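Local coordinates for protein ATPase associated with various cellular activities, AAA_5 (Staphylothermus marinus, PDB 6N0S) that probably hydrolyses ATP as the AAA-type McrB protein of a restriction system, this N-terminal EVE-like domain resembling PUA-like RNA-binding proteins, at residues 78-81 with 82-85; 107-110 with 111-114. All blocks are in the same frame, centred on the assembly; numbering follows the deposited sequence.

Contact 1: 78-81 with 82-85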
loop_
_atom_site.group_PDB
_atom_site.type_symbol
_atom_site.label_atom_id
_atom_site.label_comp_id
_atom_site.label_asym_id
_atom_site.label_seq_id
_atom_site.Cartn_x
_atom_site.Cartn_y
_atom_site.Cartn_z
ATOM N N VAL A 78 5.335 -8.858 1.595
ATOM C CA VAL A 78 6.492 -8.937 0.714
ATOM C C VAL A 78 6.031 -8.640 -0.707
ATOM O O VAL A 78 5.001 -9.152 -1.158
ATOM C CB VAL A 78 7.170 -10.328 0.795
ATOM C CG1 VAL A 78 8.302 -10.439 -0.186
ATOM C CG2 VAL A 78 7.713 -10.577 2.192
ATOM N N LEU A 79 6.777 -7.791 -1.396
ATOM C CA LEU A 79 6.536 -7.459 -2.795
ATOM C C LEU A 79 7.711 -7.998 -3.610
ATOM O O LEU A 79 8.807 -7.430 -3.571
ATOM C CB LEU A 79 6.386 -5.943 -2.945
ATOM C CG LEU A 79 6.454 -5.353 -4.349
ATOM C CD1 LEU A 79 5.567 -6.032 -5.226
ATOM C CD2 LEU A 79 6.085 -3.869 -4.337
ATOM N N SER A 80 7.478 -9.074 -4.359
ATOM C CA SER A 80 8.543 -9.834 -5.004
ATOM C C SER A 80 8.403 -9.778 -6.515
ATOM O O SER A 80 7.297 -9.715 -7.048
ATOM C CB SER A 80 8.531 -11.300 -4.580
ATOM O OG SER A 80 7.537 -12.014 -5.303
ATOM N N LYS A 81 9.549 -9.807 -7.204
ATOM C CA LYS A 81 9.540 -9.778 -8.658
ATOM C C LYS A 81 8.893 -11.026 -9.228
ATOM O O LYS A 81 8.197 -10.955 -10.249
ATOM C CB LYS A 81 10.975 -9.608 -9.179
ATOM C CG LYS A 81 11.069 -8.904 -10.545
ATOM C CD LYS A 81 12.521 -8.704 -11.001
ATOM C CE LYS A 81 13.304 -7.704 -10.136
ATOM N NZ LYS A 81 14.704 -7.520 -10.655
ATOM N N GLU A 82 9.091 -12.165 -8.559
ATOM C CA GLU A 82 8.463 -13.417 -8.962
ATOM C C GLU A 82 6.937 -13.312 -8.971
ATOM O O GLU A 82 6.277 -13.837 -9.876
ATOM C CB GLU A 82 8.937 -14.523 -8.018
ATOM C CG GLU A 82 8.216 -15.843 -8.149
ATOM C CD GLU A 82 7.863 -16.434 -6.789
ATOM O OE1 GLU A 82 8.787 -16.659 -5.971
ATOM O OE2 GLU A 82 6.660 -16.654 -6.528
ATOM N N ASN A 83 6.349 -12.645 -7.980
ATOM C CA ASN A 83 4.910 -12.422 -8.026
ATOM C C ASN A 83 4.524 -11.264 -8.942
ATOM O O ASN A 83 3.330 -10.963 -9.079
ATOM C CB ASN A 83 4.361 -12.173 -6.613
ATOM C CG ASN A 83 4.559 -13.366 -5.660
ATOM O OD1 ASN A 83 4.839 -13.189 -4.466
ATOM N ND2 ASN A 83 4.381 -14.576 -6.174
ATOM N N ASN A 84 5.487 -10.623 -9.594
ATOM C CA ASN A 84 5.227 -9.392 -10.330
ATOM C C ASN A 84 6.094 -9.334 -11.582
ATOM O O ASN A 84 6.663 -8.290 -11.913
ATOM C CB ASN A 84 5.480 -8.159 -9.456
ATOM C CG ASN A 84 4.435 -7.980 -8.393
ATOM O OD1 ASN A 84 3.346 -7.482 -8.671
ATOM N ND2 ASN A 84 4.760 -8.356 -7.160
ATOM N N LYS A 85 6.180 -10.454 -12.305
ATOM C CA LYS A 85 7.106 -10.549 -13.434
ATOM C C LYS A 85 6.811 -9.489 -14.487
ATOM O O LYS A 85 7.706 -8.743 -14.893
ATOM C CB LYS A 85 7.048 -11.950 -14.058
ATOM C CG LYS A 85 7.209 -13.103 -13.057
ATOM C CD LYS A 85 7.885 -14.323 -13.699
ATOM C CE LYS A 85 8.356 -15.317 -12.651
ATOM N NZ LYS A 85 7.185 -15.829 -11.868
#
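Ser80 and Asn83 hold each other at the bend through the serine hydroxyl. OG of Ser80 accepts the backbone N-H of Asn83 (N to OG 3.0 Å, a fairly straight 160° at the hydrogen) and turns its own proton toward Asn83 OD1, a weak bond at 3.1 Å. The torsion that allows this is chi1 of Ser80: at 80° it places OG between the backbone N and the carbonyl carbon, where it meets both the backbone N and the side-chain amide of Asn83.

The second side-chain bond comes from Asn84. Its ND2 donates to Ser80 O at 2.9 Å and 166°; the oxygen lies almost in the amide plane, while the nitrogen sits somewhat tilted from the carbonyl plane. The same ND2 also donates to the carbonyl of Arg136, so this amide bridges the end of strand 72-80 and strand 132-136, and thus the two sheets of the EVE-like domain. An alanine here would probably leave the carbonyls of Ser80 and Arg136 without their common donor, taking away one tie between the sheets.

Among the main-chain bonds, Asn84 N donates to Lys81 O at 2.8 Å; with the backbone angles of Glu82 and Asn83, this makes 81-84 a type I turn. Lys85, bent at chi2 and chi4, curls back so that its NZ meets Glu82 O at 3.0 Å, in the carbonyl plane and on a lone pair.

The Leu79 methyl CD1 lies against the Asn84 amide, the two side chains crossing at about a right angle. Phe135 of strand 132-136 touches both. Lys81 NZ hydrogen-bonds to the carbonyl O of Glu50, near the end of helix 39-52.

Contact 2: 107-110 with 111-114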
loop_
_atom_site.group_PDB
_atom_site.type_symbol
_atom_site.label_atom_id
_atom_site.label_comp_id
_atom_site.label_asym_id
_atom_site.label_seq_id
_atom_site.Cartn_x
_atom_site.Cartn_y
_atom_site.Cartn_z
ATOM N N GLY A 107 -11.632 -14.497 0.458
ATOM C CA GLY A 107 -12.685 -14.630 1.432
ATOM C C GLY A 107 -13.365 -13.348 1.816
ATOM O O GLY A 107 -14.146 -13.349 2.773
ATOM N N ILE A 108 -13.077 -12.238 1.131
ATOM C CA ILE A 108 -13.797 -11.000 1.400
ATOM C C ILE A 108 -15.145 -11.054 0.702
ATOM O O ILE A 108 -15.241 -11.438 -0.469
ATOM C CB ILE A 108 -12.987 -9.786 0.931
ATOM C CG1 ILE A 108 -11.616 -9.786 1.626
ATOM C CG2 ILE A 108 -13.774 -8.512 1.247
ATOM C CD1 ILE A 108 -10.727 -8.631 1.251
ATOM N N SER A 109 -16.187 -10.634 1.401
ATOM C CA SER A 109 -17.522 -10.713 0.837
ATOM C C SER A 109 -17.713 -9.760 -0.350
ATOM O O SER A 109 -17.130 -8.671 -0.428
ATOM C CB SER A 109 -18.562 -10.424 1.917
ATOM O OG SER A 109 -18.887 -9.057 1.922
ATOM N N SER A 110 -18.547 -10.202 -1.289
ATOM C CA SER A 110 -18.886 -9.398 -2.452
ATOM C C SER A 110 -19.460 -8.046 -2.056
ATOM O O SER A 110 -19.134 -7.021 -2.675
ATOM C CB SER A 110 -19.886 -10.162 -3.329
ATOM O OG SER A 110 -20.261 -9.388 -4.451
ATOM N N ASP A 111 -20.340 -8.024 -1.057
ATOM C CA ASP A 111 -20.922 -6.767 -0.584
ATOM C C ASP A 111 -19.844 -5.804 -0.080
ATOM O O ASP A 111 -19.892 -4.596 -0.345
ATOM C CB ASP A 111 -21.897 -7.041 0.555
ATOM C CG ASP A 111 -23.176 -7.720 0.105
ATOM O OD1 ASP A 111 -23.706 -7.387 -0.982
ATOM O OD2 ASP A 111 -23.649 -8.580 0.865
ATOM N N THR A 112 -18.903 -6.305 0.717
ATOM C CA THR A 112 -17.831 -5.447 1.218
ATOM C C THR A 112 -17.031 -4.857 0.056
ATOM O O THR A 112 -16.771 -3.654 0.027
ATOM C CB THR A 112 -16.940 -6.240 2.187
ATOM O OG1 THR A 112 -17.741 -6.679 3.295
ATOM C CG2 THR A 112 -15.774 -5.385 2.736
ATOM N N ILE A 113 -16.708 -5.676 -0.942
ATOM C CA ILE A 113 -15.996 -5.203 -2.125
ATOM C C ILE A 113 -16.786 -4.089 -2.819
ATOM O O ILE A 113 -16.222 -3.058 -3.198
ATOM C CB ILE A 113 -15.711 -6.379 -3.075
ATOM C CG1 ILE A 113 -14.862 -7.425 -2.372
ATOM C CG2 ILE A 113 -15.001 -5.910 -4.318
ATOM C CD1 ILE A 113 -14.722 -8.757 -3.177
ATOM N N ASP A 114 -18.101 -4.277 -3.006
ATOM C CA ASP A 114 -18.907 -3.197 -3.574
ATOM C C ASP A 114 -18.690 -1.901 -2.774
ATOM O O ASP A 114 -18.463 -0.828 -3.345
ATOM C CB ASP A 114 -20.410 -3.545 -3.595
ATOM C CG ASP A 114 -20.794 -4.799 -4.418
ATOM O OD1 ASP A 114 -20.069 -5.216 -5.346
ATOM O OD2 ASP A 114 -21.922 -5.338 -4.156
#
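Ile113 lies back against Ile108 and the carbonyls of Ser109 and Ser110, and its side chain can be traced outward. Ile113 CB stands 3.5 Å from Ser110 O. One step on, Ile113 CG1 comes within 3.2 Å of Ser109 O and also packs on Ile108 CG2 at 3.9 Å. At the tip, Ile113 CD1 meets the carbonyl oxygens of both Ser109 and Ile108, the nearer being Ser109 O at 3.7 Å. A chi1 of -60°, with CG1 anti to the carbonyl carbon, is what lays CG1 against Ser109 O and Ile108 CG2.

Ser109 is the N-cap of helix 110-124, so Ile108, just before the cap, and Ile113, four residues after it, form a hydrophobic staple. Ile108 CG2 also meets the methyl CG2 of Thr112 at 4.0 Å. The hydroxyls of Ser109 and Thr112 share a hydrogen bond, OG to OG1 3.0 Å, in which either may be the donor. The first helical bonds follow: Ile113 N to Ser109 O, 3.1 Å, and Asp114 N to Ser110 O, 3.0 Å.

Gly107, at positive phi, closes helix 92-105 in a Schellman motif, so one helix ends and the next starts within a few residues. Ile113 then packs on Phe103 and Leu104 of helix 92-105, and Asp114 makes a salt bridge to Arg100, tying helix 110-124 to its predecessor.

How the contacts relate
From the N terminus, the chain first runs through strands 12-17 and 30-34, helix 39-52 and strand 54-61 before strand 72-80 delivers it to contact 1, where a tight turn leaves the mixed sheet and heads for strand 89-90 of the three-stranded sheet. It then climbs helix 92-105 and reverses at contact 2, which opens helix 110-124. The two are in series: neither nests in nor crosses the other, and their nearest atoms stay about 16 Å apart. Contact 1 ties the end of strand 72-80 to strand 132-136, whereas contact 2 ties helix 92-105 to helix 110-124. Helix 110-124 finally leads to strand 132-136, which contact 1 touches.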